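Local atomic coordinates of glcnac-alpha-1,4-gal-releasing endo-beta-galactosidase (Clostridium perfringens, PDB entry 1UPS), a protein that probably hydrolyses O-glycosyl bonds as a family 16 endo-beta-galactosidase that releases GlcNAc-alpha-1,4-Gal, and carries a bound calcium ion. Residues L32-E37 with R122-K127; D36-P41 with E46-Y51; M219-T224 with Y244-I249. All coordinates share one frame; numbering follows the deposited sequence.

How the contacts relate
All three contacts lie within the family 16 glycoside hydrolase region, whose core is an antiparallel beta sandwich. Contacts 1 and 2, centres about 11 Å apart, both start from the end of strand 30-36 and share Asp36 and Glu37, so the packing there runs on into the calcium site; Ser35 O also meets Lys47 NZ. Contact 3 comes later in the chain, with its centre about 11 Å from that of contact 1 and 20 Å from that of contact 2. It joins strands 215-221 and 246-254, which belong to different sheets. Thr126 O pairs with Met246 N. The contacts thus link strand 30-36 and the calcium loop, through segment 122-127, to the interface between the two sheets.

Contact 1: L32-E37 with R122-K127; sequences LDFSDE and RGYTTK. With CA (calcium ion), chain C.
Asp33 reaches across to Tyr124 with one carboxylate oxygen. Tyr124 OH donates to Asp33 OD2 at 2.7 Å, on the anti lone pair of that oxygen, and OD2 lies near the plane of the tyrosine ring, at its edge. The same OD2 accepts from a water at 2.6 Å, which in turn lies 2.7 Å from Thr126 OG1; that hydroxyl has its stronger partner in Lys278. Two donors therefore grip OD2, and the negative charge of an aspartate at this exposed strand position suits both.

At the next position Phe34 puts its CB over the centre of the Tyr124 ring, 3.6 Å from the centroid, in a CH-pi contact. CG is anti to the backbone N (chi1 177°), which carries the phenyl ring on along the same tyrosine face as an offset stack, with centroids 4.5 Å apart and planes inclined by 24°. The closest carbons are Phe34 CD2 and Tyr124 CG at 3.5 Å. Tyrosine fits because one ring offers both a broad apolar face to Phe34 and a polar tip to Asp33.

Glu37, at the far end of the segment, turns instead to the calcium ion, which its backbone O binds at 2.3 Å.

That Asp33 and Phe34 both point toward Tyr124 follows from a classic beta bulge, in which the two residues face Val276 of strand 267-279. Strand 30-36 pairs antiparallel with that strand, and the Tyr124 side chain also rests on Val276. The loop 122-127, leading into strand 129-136, is also hydrogen-bonded to Ser100 and, through the backbone of Thr126, to Met246 of strand 246-254.

Contact 2: D36-P41 with E46-Y51; sequences DEFNGP and EKWTDY. With CA (calcium ion), chain C.
Asp36 and Lys47 bring the two backbones closest, with CA atoms 8.2 Å apart; past Asp36 the chain has no regular strand here, but leaves strand 30-36, turns at Phe38 with positive phi (48°) and returns through Trp48.

Asp36 carries the contact, because its two carboxylate oxygens accept from different donors. Trp48 NE1 donates to Asp36 OD1 at 2.9 Å. The acceptor lies almost in the plane of the indole, and the bond, bent to 137° at the hydrogen, meets OD1 on its anti side. Asp36 OD2 accepts from the backbone N of Phe38 at 2.9 Å and 154°, closing an Asx turn; this donor sits well out of the carboxylate plane. An aspartate suits this place because its short chain lets it hold the turn and reach the tryptophan together.

Phe38 and Trp48 pack beside this bond. Their rings meet obliquely, and Phe38 CZ comes within 3.9 Å of Trp48 CZ2. Both rings touch Met274 of strand 267-279 and Leu250 of strand 246-254, and so pack against both strands. Lys47, extended beyond CG, passes its CD 4.0 Å from Asp36 OD1, while its ammonium group binds Ser35 O.

Next in the turn comes Glu37, whose calcium site also includes Asn39, Gly72 and Asp272. A water links the ion to the Glu37 carboxylate, lying 2.4 Å from the calcium and 2.7 Å from Glu37 OE2.

A buried carboxylate held by an indole N-H and an amide N-H, with the lysine charge nearby, would probably be favoured as the anion. By fixing the turn around Glu37, it probably helps set the geometry of a backbone ligand of the calcium.

Contact 3: M219-T224 with Y244-I249; sequences MEWTPT and YEMGTI
Met246 lays its sulfur over the six-membered ring of Trp221, the tight part of the contact. SD is 3.9 Å from the centroid and 28° off the ring normal, a Met-aromatic contact, and Met246 SD lies 3.5 Å from Trp221 CH2 at the outer corner of the indole. Met246 CG is equally near Trp221 CH2. The side chain comes in past this rim: its extended chi2 (178°) brings SD over the ring, and the bend at chi3 (90°) turns the methyl away, so that the polarisable sulfur meets the face. Tyr244 approaches the same corner differently: Tyr244 O, a backbone oxygen, lies in the indole plane at the edge, 3.3 Å from Trp221 CH2. This buried carbonyl has no hydrogen-bonding partner in the model, so the weakly positive C-H rim of the tryptophan probably offers it some compensation. The phenol of Tyr244, also buried, is turned from Trp221 and bonds to Asp191 and the backbone N of Gly167.

The backbones themselves stay apart, with Trp221 and Met246 CA atoms 11.0 Å from each other. Strand 215-221 belongs to one antiparallel sheet and strand 246-254 to the other, and this pair bridges the two sheets of the beta sandwich characteristic of family 16 glycoside hydrolases. The long, flat indole of Trp221 spans much of this distance, which suits tryptophan to the place. Its indole N-H is used by Pro242 O, and Tyr128 meets the ring edge-to-face; Met150 lies against Met246 from strand 145-152.

Away from this interior the packing slackens. Thr222, partly exposed, turns the chain back: Thr222 OG1 accepts from Thr224 N at 3.1 Å in an ST turn leading to strand 225-230. Glu245, likewise partly exposed, points away from Trp221 and pairs with Arg122.

Contact 1: L32-E37 with R122-K127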
loop_
_atom_site.group_PDB
_atom_site.type_symbol
_atom_site.label_atom_id
_atom_site.label_comp_id
_atom_site.label_asym_id
_atom_site.label_seq_id
_atom_site.Cartn_x
_atom_site.Cartn_y
_atom_site.Cartn_z
ATOM N N LEU A 32 -11.313 -14.262 -10.915
ATOM C CA LEU A 32 -9.917 -14.089 -11.313
ATOM C C LEU A 32 -9.839 -13.374 -12.670
ATOM O O LEU A 32 -10.451 -13.822 -13.643
ATOM C CB LEU A 32 -9.205 -15.448 -11.365
ATOM C CG LEU A 32 -7.710 -15.395 -11.688
ATOM C CD1 LEU A 32 -6.913 -14.824 -10.509
ATOM C CD2 LEU A 32 -7.205 -16.790 -12.077
ATOM N N ASP A 33 -9.113 -12.252 -12.717
ATOM C CA ASP A 33 -9.022 -11.417 -13.922
ATOM C C ASP A 33 -7.696 -11.563 -14.655
ATOM O O ASP A 33 -7.643 -11.356 -15.874
ATOM C CB ASP A 33 -9.246 -9.940 -13.550
ATOM C CG ASP A 33 -9.589 -9.066 -14.735
ATOM O OD1 ASP A 33 -10.574 -9.352 -15.471
ATOM O OD2 ASP A 33 -8.934 -8.030 -14.990
ATOM N N PHE A 34 -6.642 -11.890 -13.902
ATOM C CA PHE A 34 -5.274 -12.038 -14.419
ATOM C C PHE A 34 -4.507 -12.987 -13.529
ATOM O O PHE A 34 -4.625 -12.934 -12.300
ATOM C CB PHE A 34 -4.529 -10.697 -14.444
ATOM C CG PHE A 34 -3.070 -10.803 -14.901
ATOM C CD1 PHE A 34 -2.041 -10.925 -13.972
ATOM C CD2 PHE A 34 -2.751 -10.795 -16.256
ATOM C CE1 PHE A 34 -0.693 -11.029 -14.394
ATOM C CE2 PHE A 34 -1.423 -10.885 -16.697
ATOM C CZ PHE A 34 -0.389 -10.996 -15.766
ATOM N N SER A 35 -3.708 -13.854 -14.142
ATOM C CA SER A 35 -2.739 -14.595 -13.362
ATOM C C SER A 35 -1.524 -14.984 -14.180
ATOM O O SER A 35 -1.612 -15.201 -15.396
ATOM C CB SER A 35 -3.364 -15.838 -12.737
ATOM O OG SER A 35 -3.730 -16.744 -13.742
ATOM N N ASP A 36 -0.387 -15.036 -13.495
ATOM C CA ASP A 36 0.777 -15.706 -14.014
ATOM C C ASP A 36 1.329 -16.555 -12.886
ATOM O O ASP A 36 1.741 -16.034 -11.846
ATOM C CB ASP A 36 1.819 -14.706 -14.532
ATOM C CG ASP A 36 2.829 -15.365 -15.435
ATOM O OD1 ASP A 36 3.369 -14.703 -16.358
ATOM O OD2 ASP A 36 3.112 -16.574 -15.297
ATOM N N GLU A 37 1.316 -17.877 -13.089
ATOM C CA GLU A 37 1.841 -18.815 -12.100
ATOM C C GLU A 37 3.356 -19.024 -12.231
ATOM O O GLU A 37 3.962 -19.773 -11.454
ATOM C CB GLU A 37 1.063 -20.147 -12.168
ATOM C CG GLU A 37 -0.455 -19.968 -11.988
ATOM C CD GLU A 37 -0.841 -19.477 -10.598
ATOM O OE1 GLU A 37 -1.750 -18.624 -10.506
ATOM O OE2 GLU A 37 -0.230 -19.929 -9.600
ATOM N N ARG A 122 -0.180 -3.664 -24.450
ATOM C CA ARG A 122 -0.702 -3.786 -23.099
ATOM C C ARG A 122 -0.935 -5.258 -22.788
ATOM O O ARG A 122 -1.922 -5.858 -23.261
ATOM C CB ARG A 122 -2.003 -2.977 -22.918
ATOM C CG ARG A 122 -1.891 -1.503 -23.368
ATOM C CD ARG A 122 -3.213 -0.780 -23.405
ATOM N NE ARG A 122 -3.720 -0.353 -22.099
ATOM C CZ ARG A 122 -3.653 0.896 -21.639
ATOM N NH1 ARG A 122 -4.187 1.200 -20.461
ATOM N NH2 ARG A 122 -3.037 1.844 -22.352
ATOM N N GLY A 123 -0.011 -5.833 -22.021
ATOM C CA GLY A 123 -0.132 -7.200 -21.528
ATOM C C GLY A 123 -1.236 -7.311 -20.497
ATOM O O GLY A 123 -2.138 -8.168 -20.606
ATOM N N TYR A 124 -1.171 -6.448 -19.485
ATOM C CA TYR A 124 -2.234 -6.323 -18.497
ATOM C C TYR A 124 -2.252 -4.931 -17.887
ATOM O O TYR A 124 -1.320 -4.538 -17.178
ATOM C CB TYR A 124 -2.105 -7.372 -17.378
ATOM C CG TYR A 124 -3.296 -7.344 -16.430
ATOM C CD1 TYR A 124 -4.568 -7.726 -16.874
ATOM C CD2 TYR A 124 -3.156 -6.916 -15.102
ATOM C CE1 TYR A 124 -5.668 -7.692 -16.017
ATOM C CE2 TYR A 124 -4.255 -6.859 -14.237
ATOM C CZ TYR A 124 -5.506 -7.261 -14.709
ATOM O OH TYR A 124 -6.599 -7.229 -13.878
ATOM N N THR A 125 -3.310 -4.185 -18.179
ATOM C CA THR A 125 -3.534 -2.893 -17.547
ATOM C C THR A 125 -4.963 -2.894 -17.026
ATOM O O THR A 125 -5.887 -3.346 -17.731
ATOM C CB THR A 125 -3.371 -1.737 -18.563
ATOM O OG1 THR A 125 -4.205 -1.992 -19.699
ATOM C CG2 THR A 125 -1.928 -1.696 -19.152
ATOM N N THR A 126 -5.172 -2.364 -15.826
ATOM C CA THR A 126 -6.517 -2.375 -15.243
ATOM C C THR A 126 -6.712 -1.259 -14.215
ATOM O O THR A 126 -5.734 -0.672 -13.755
ATOM C CB THR A 126 -6.815 -3.792 -14.645
ATOM O OG1 THR A 126 -8.236 -4.017 -14.565
ATOM C CG2 THR A 126 -6.358 -3.889 -13.190
ATOM N N LYS A 127 -7.970 -0.967 -13.874
ATOM C CA LYS A 127 -8.279 -0.026 -12.795
ATOM C C LYS A 127 -9.084 -0.762 -11.718
ATOM O O LYS A 127 -10.148 -1.327 -12.012
ATOM C CB LYS A 127 -9.069 1.170 -13.354
ATOM C CG LYS A 127 -9.548 2.179 -12.298
ATOM C CD LYS A 127 -10.363 3.357 -12.900
ATOM C CE LYS A 127 -11.651 2.896 -13.563
ATOM N NZ LYS A 127 -12.287 3.993 -14.366
HETATM CA CA CA C . 4.408 -20.703 -9.365
HETATM O O HOH W 1 -9.078 -5.792 -16.399
HETATM O O HOH W 2 2.113 -20.938 -8.780
HETATM O O HOH W 3 4.514 -22.906 -8.222
#

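Contact 2: D36-P41 with E46-Y51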
loop_
_atom_site.group_PDB
_atom_site.type_symbol
_atom_site.label_atom_id
_atom_site.label_comp_id
_atom_site.label_asym_id
_atom_site.label_seq_id
_atom_site.Cartn_x
_atom_site.Cartn_y
_atom_site.Cartn_z
ATOM N N ASP A 36 -0.387 -15.036 -13.495
ATOM C CA ASP A 36 0.777 -15.706 -14.014
ATOM C C ASP A 36 1.329 -16.555 -12.886
ATOM O O ASP A 36 1.741 -16.034 -11.846
ATOM C CB ASP A 36 1.819 -14.706 -14.532
ATOM C CG ASP A 36 2.829 -15.365 -15.435
ATOM O OD1 ASP A 36 3.369 -14.703 -16.358
ATOM O OD2 ASP A 36 3.112 -16.574 -15.297
ATOM N N GLU A 37 1.316 -17.877 -13.089
ATOM C CA GLU A 37 1.841 -18.815 -12.100
ATOM C C GLU A 37 3.356 -19.024 -12.231
ATOM O O GLU A 37 3.962 -19.773 -11.454
ATOM C CB GLU A 37 1.063 -20.147 -12.168
ATOM C CG GLU A 37 -0.455 -19.968 -11.988
ATOM C CD GLU A 37 -0.841 -19.477 -10.598
ATOM O OE1 GLU A 37 -1.750 -18.624 -10.506
ATOM O OE2 GLU A 37 -0.230 -19.929 -9.600
ATOM N N PHE A 38 3.970 -18.328 -13.193
ATOM C CA PHE A 38 5.432 -18.259 -13.339
ATOM C C PHE A 38 6.137 -19.618 -13.279
ATOM O O PHE A 38 7.160 -19.756 -12.633
ATOM C CB PHE A 38 6.050 -17.312 -12.293
ATOM C CG PHE A 38 5.720 -15.841 -12.504
ATOM C CD1 PHE A 38 5.257 -15.067 -11.438
ATOM C CD2 PHE A 38 5.902 -15.231 -13.751
ATOM C CE1 PHE A 38 4.955 -13.698 -11.601
ATOM C CE2 PHE A 38 5.624 -13.846 -13.934
ATOM C CZ PHE A 38 5.151 -13.083 -12.871
ATOM N N ASN A 39 5.597 -20.620 -13.947
ATOM C CA ASN A 39 6.260 -21.924 -13.870
ATOM C C ASN A 39 7.422 -22.095 -14.863
ATOM O O ASN A 39 8.305 -22.961 -14.671
ATOM C CB ASN A 39 5.239 -23.059 -13.887
ATOM C CG ASN A 39 4.229 -22.960 -12.723
ATOM O OD1 ASN A 39 4.580 -22.617 -11.576
ATOM N ND2 ASN A 39 2.967 -23.242 -13.026
ATOM N N GLY A 40 7.447 -21.237 -15.884
ATOM C CA GLY A 40 8.505 -21.266 -16.885
ATOM C C GLY A 40 8.384 -22.470 -17.798
ATOM O O GLY A 40 7.383 -23.179 -17.715
ATOM N N PRO A 41 9.402 -22.740 -18.621
ATOM C CA PRO A 41 10.704 -22.059 -18.551
ATOM C C PRO A 41 10.816 -20.774 -19.376
ATOM O O PRO A 41 11.901 -20.183 -19.437
ATOM C CB PRO A 41 11.648 -23.113 -19.127
ATOM C CG PRO A 41 10.822 -23.786 -20.167
ATOM C CD PRO A 41 9.389 -23.780 -19.671
ATOM N N GLU A 46 2.628 -12.787 -24.044
ATOM C CA GLU A 46 1.304 -12.194 -24.156
ATOM C C GLU A 46 0.980 -11.370 -22.908
ATOM O O GLU A 46 0.035 -10.576 -22.916
ATOM C CB GLU A 46 0.233 -13.276 -24.407
ATOM C CG GLU A 46 0.264 -13.881 -25.815
ATOM C CD GLU A 46 0.140 -12.847 -26.929
ATOM O OE1 GLU A 46 0.939 -12.912 -27.894
ATOM O OE2 GLU A 46 -0.758 -11.973 -26.858
ATOM N N LYS A 47 1.769 -11.537 -21.845
ATOM C CA LYS A 47 1.518 -10.832 -20.572
ATOM C C LYS A 47 2.607 -9.818 -20.217
ATOM O O LYS A 47 2.319 -8.773 -19.609
ATOM C CB LYS A 47 1.387 -11.848 -19.428
ATOM C CG LYS A 47 0.225 -12.809 -19.597
ATOM C CD LYS A 47 0.129 -13.844 -18.483
ATOM C CE LYS A 47 -1.151 -14.703 -18.702
ATOM N NZ LYS A 47 -1.164 -15.949 -17.900
ATOM N N TRP A 48 3.852 -10.142 -20.578
ATOM C CA TRP A 48 5.031 -9.381 -20.131
ATOM C C TRP A 48 5.996 -9.050 -21.260
ATOM O O TRP A 48 6.176 -9.843 -22.206
ATOM C CB TRP A 48 5.830 -10.181 -19.079
ATOM C CG TRP A 48 5.013 -10.617 -17.912
ATOM C CD1 TRP A 48 4.481 -11.863 -17.703
ATOM C CD2 TRP A 48 4.607 -9.813 -16.800
ATOM N NE1 TRP A 48 3.782 -11.884 -16.517
ATOM C CE2 TRP A 48 3.822 -10.635 -15.953
ATOM C CE3 TRP A 48 4.820 -8.469 -16.433
ATOM C CZ2 TRP A 48 3.270 -10.174 -14.749
ATOM C CZ3 TRP A 48 4.264 -8.001 -15.234
ATOM C CH2 TRP A 48 3.484 -8.855 -14.412
ATOM N N THR A 49 6.651 -7.900 -21.121
ATOM C CA THR A 49 7.893 -7.648 -21.828
ATOM C C THR A 49 9.077 -7.691 -20.848
ATOM O O THR A 49 8.918 -7.373 -19.667
ATOM C CB THR A 49 7.818 -6.333 -22.640
ATOM O OG1 THR A 49 9.007 -6.208 -23.437
ATOM C CG2 THR A 49 7.802 -5.065 -21.740
ATOM N N ASP A 50 10.244 -8.118 -21.327
ATOM C CA ASP A 50 11.425 -8.236 -20.461
ATOM C C ASP A 50 12.428 -7.095 -20.676
ATOM O O ASP A 50 13.645 -7.279 -20.654
ATOM C CB ASP A 50 12.065 -9.633 -20.553
ATOM C CG ASP A 50 12.387 -10.054 -21.974
ATOM O OD1 ASP A 50 12.927 -11.185 -22.139
ATOM O OD2 ASP A 50 12.127 -9.353 -22.976
ATOM N N TYR A 51 11.889 -5.896 -20.856
ATOM C CA TYR A 51 12.699 -4.692 -20.917
ATOM C C TYR A 51 12.175 -3.679 -19.908
ATOM O O TYR A 51 10.945 -3.549 -19.724
ATOM C CB TYR A 51 12.619 -4.076 -22.309
ATOM C CG TYR A 51 13.312 -4.877 -23.391
ATOM C CD1 TYR A 51 12.669 -5.955 -24.005
ATOM C CD2 TYR A 51 14.592 -4.536 -23.822
ATOM C CE1 TYR A 51 13.305 -6.699 -25.004
ATOM C CE2 TYR A 51 15.237 -5.267 -24.831
ATOM C CZ TYR A 51 14.581 -6.340 -25.415
ATOM O OH TYR A 51 15.194 -7.052 -26.420
HETATM CA CA CA C . 4.408 -20.703 -9.365
HETATM O O HOH W 2 2.113 -20.938 -8.780
HETATM O O HOH W 3 4.514 -22.906 -8.222
#

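Contact 3: M219-T224 with Y244-I249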
loop_
_atom_site.group_PDB
_atom_site.type_symbol
_atom_site.label_atom_id
_atom_site.label_comp_id
_atom_site.label_asym_id
_atom_site.label_seq_id
_atom_site.Cartn_x
_atom_site.Cartn_y
_atom_site.Cartn_z
ATOM N N MET A 219 -2.408 -5.949 -2.401
ATOM C CA MET A 219 -3.034 -4.644 -2.332
ATOM C C MET A 219 -4.451 -4.729 -2.891
ATOM O O MET A 219 -4.663 -5.200 -4.020
ATOM C CB MET A 219 -2.240 -3.603 -3.144
ATOM C CG MET A 219 -3.017 -2.267 -3.276
ATOM S SD MET A 219 -2.192 -1.101 -4.403
ATOM C CE MET A 219 -2.533 -1.861 -5.955
ATOM N N GLU A 220 -5.419 -4.240 -2.119
ATOM C CA GLU A 220 -6.746 -4.008 -2.677
ATOM C C GLU A 220 -6.892 -2.522 -2.975
ATOM O O GLU A 220 -6.783 -1.672 -2.079
ATOM C CB GLU A 220 -7.878 -4.502 -1.752
ATOM C CG GLU A 220 -9.237 -4.408 -2.456
ATOM C CD GLU A 220 -10.250 -5.454 -2.001
ATOM O OE1 GLU A 220 -10.918 -6.069 -2.861
ATOM O OE2 GLU A 220 -10.386 -5.652 -0.789
ATOM N N TRP A 221 -7.110 -2.230 -4.252
ATOM C CA TRP A 221 -7.194 -0.866 -4.763
ATOM C C TRP A 221 -8.657 -0.646 -5.132
ATOM O O TRP A 221 -9.187 -1.299 -6.026
ATOM C CB TRP A 221 -6.252 -0.732 -5.970
ATOM C CG TRP A 221 -6.444 0.465 -6.900
ATOM C CD1 TRP A 221 -6.993 1.698 -6.615
ATOM C CD2 TRP A 221 -6.036 0.519 -8.257
ATOM N NE1 TRP A 221 -6.950 2.504 -7.734
ATOM C CE2 TRP A 221 -6.377 1.803 -8.761
ATOM C CE3 TRP A 221 -5.433 -0.405 -9.125
ATOM C CZ2 TRP A 221 -6.144 2.178 -10.092
ATOM C CZ3 TRP A 221 -5.182 -0.028 -10.436
ATOM C CH2 TRP A 221 -5.538 1.259 -10.908
ATOM N N THR A 222 -9.318 0.229 -4.384
ATOM C CA THR A 222 -10.728 0.548 -4.616
ATOM C C THR A 222 -10.814 2.039 -4.969
ATOM O O THR A 222 -9.822 2.754 -4.877
ATOM C CB THR A 222 -11.584 0.275 -3.360
ATOM O OG1 THR A 222 -11.274 1.251 -2.351
ATOM C CG2 THR A 222 -11.224 -1.071 -2.719
ATOM N N PRO A 223 -11.995 2.518 -5.341
ATOM C CA PRO A 223 -12.194 3.954 -5.555
ATOM C C PRO A 223 -11.893 4.810 -4.321
ATOM O O PRO A 223 -11.703 6.023 -4.467
ATOM C CB PRO A 223 -13.683 4.036 -5.911
ATOM C CG PRO A 223 -13.961 2.738 -6.526
ATOM C CD PRO A 223 -13.213 1.746 -5.658
ATOM N N THR A 224 -11.833 4.196 -3.143
ATOM C CA THR A 224 -11.668 4.927 -1.883
ATOM C C THR A 224 -10.244 4.904 -1.307
ATOM O O THR A 224 -9.800 5.881 -0.670
ATOM C CB THR A 224 -12.658 4.348 -0.839
ATOM O OG1 THR A 224 -13.989 4.686 -1.240
ATOM C CG2 THR A 224 -12.519 5.036 0.521
ATOM N N TYR A 244 -7.631 5.612 -12.869
ATOM C CA TYR A 244 -7.321 5.291 -14.267
ATOM C C TYR A 244 -6.562 3.979 -14.295
ATOM O O TYR A 244 -6.140 3.486 -13.247
ATOM C CB TYR A 244 -6.464 6.391 -14.928
ATOM C CG TYR A 244 -5.468 7.006 -13.998
ATOM C CD1 TYR A 244 -4.248 6.371 -13.724
ATOM C CD2 TYR A 244 -5.748 8.217 -13.362
ATOM C CE1 TYR A 244 -3.329 6.943 -12.842
ATOM C CE2 TYR A 244 -4.825 8.796 -12.479
ATOM C CZ TYR A 244 -3.628 8.152 -12.234
ATOM O OH TYR A 244 -2.722 8.702 -11.364
ATOM N N GLU A 245 -6.393 3.418 -15.483
ATOM C CA GLU A 245 -5.710 2.129 -15.617
ATOM C C GLU A 245 -4.228 2.285 -15.307
ATOM O O GLU A 245 -3.638 3.324 -15.597
ATOM C CB GLU A 245 -5.890 1.560 -17.025
ATOM C CG GLU A 245 -7.334 1.176 -17.329
ATOM C CD GLU A 245 -7.461 0.146 -18.435
ATOM O OE1 GLU A 245 -6.453 -0.181 -19.086
ATOM O OE2 GLU A 245 -8.598 -0.325 -18.666
ATOM N N MET A 246 -3.652 1.242 -14.716
ATOM C CA MET A 246 -2.234 1.211 -14.356
ATOM C C MET A 246 -1.613 -0.070 -14.873
ATOM O O MET A 246 -2.292 -1.111 -14.971
ATOM C CB MET A 246 -2.070 1.286 -12.830
ATOM C CG MET A 246 -2.555 2.618 -12.236
ATOM S SD MET A 246 -2.411 2.653 -10.425
ATOM C CE MET A 246 -0.705 3.331 -10.260
ATOM N N GLY A 247 -0.318 0.012 -15.197
ATOM C CA GLY A 247 0.460 -1.136 -15.627
ATOM C C GLY A 247 1.355 -1.587 -14.494
ATOM O O GLY A 247 1.530 -0.846 -13.529
ATOM N N THR A 248 1.922 -2.790 -14.621
ATOM C CA THR A 248 2.690 -3.415 -13.542
ATOM C C THR A 248 4.142 -3.609 -13.932
ATOM O O THR A 248 4.432 -4.019 -15.056
ATOM C CB THR A 248 2.060 -4.806 -13.208
ATOM O OG1 THR A 248 0.742 -4.595 -12.672
ATOM C CG2 THR A 248 2.839 -5.520 -12.063
ATOM N N ILE A 249 5.037 -3.348 -12.981
ATOM C CA ILE A 249 6.465 -3.644 -13.154
ATOM C C ILE A 249 6.913 -4.530 -12.002
ATOM O O ILE A 249 6.559 -4.274 -10.846
ATOM C CB ILE A 249 7.303 -2.320 -13.155
ATOM C CG1 ILE A 249 6.774 -1.352 -14.242
ATOM C CG2 ILE A 249 8.824 -2.647 -13.271
ATOM C CD1 ILE A 249 7.492 0.012 -14.282
#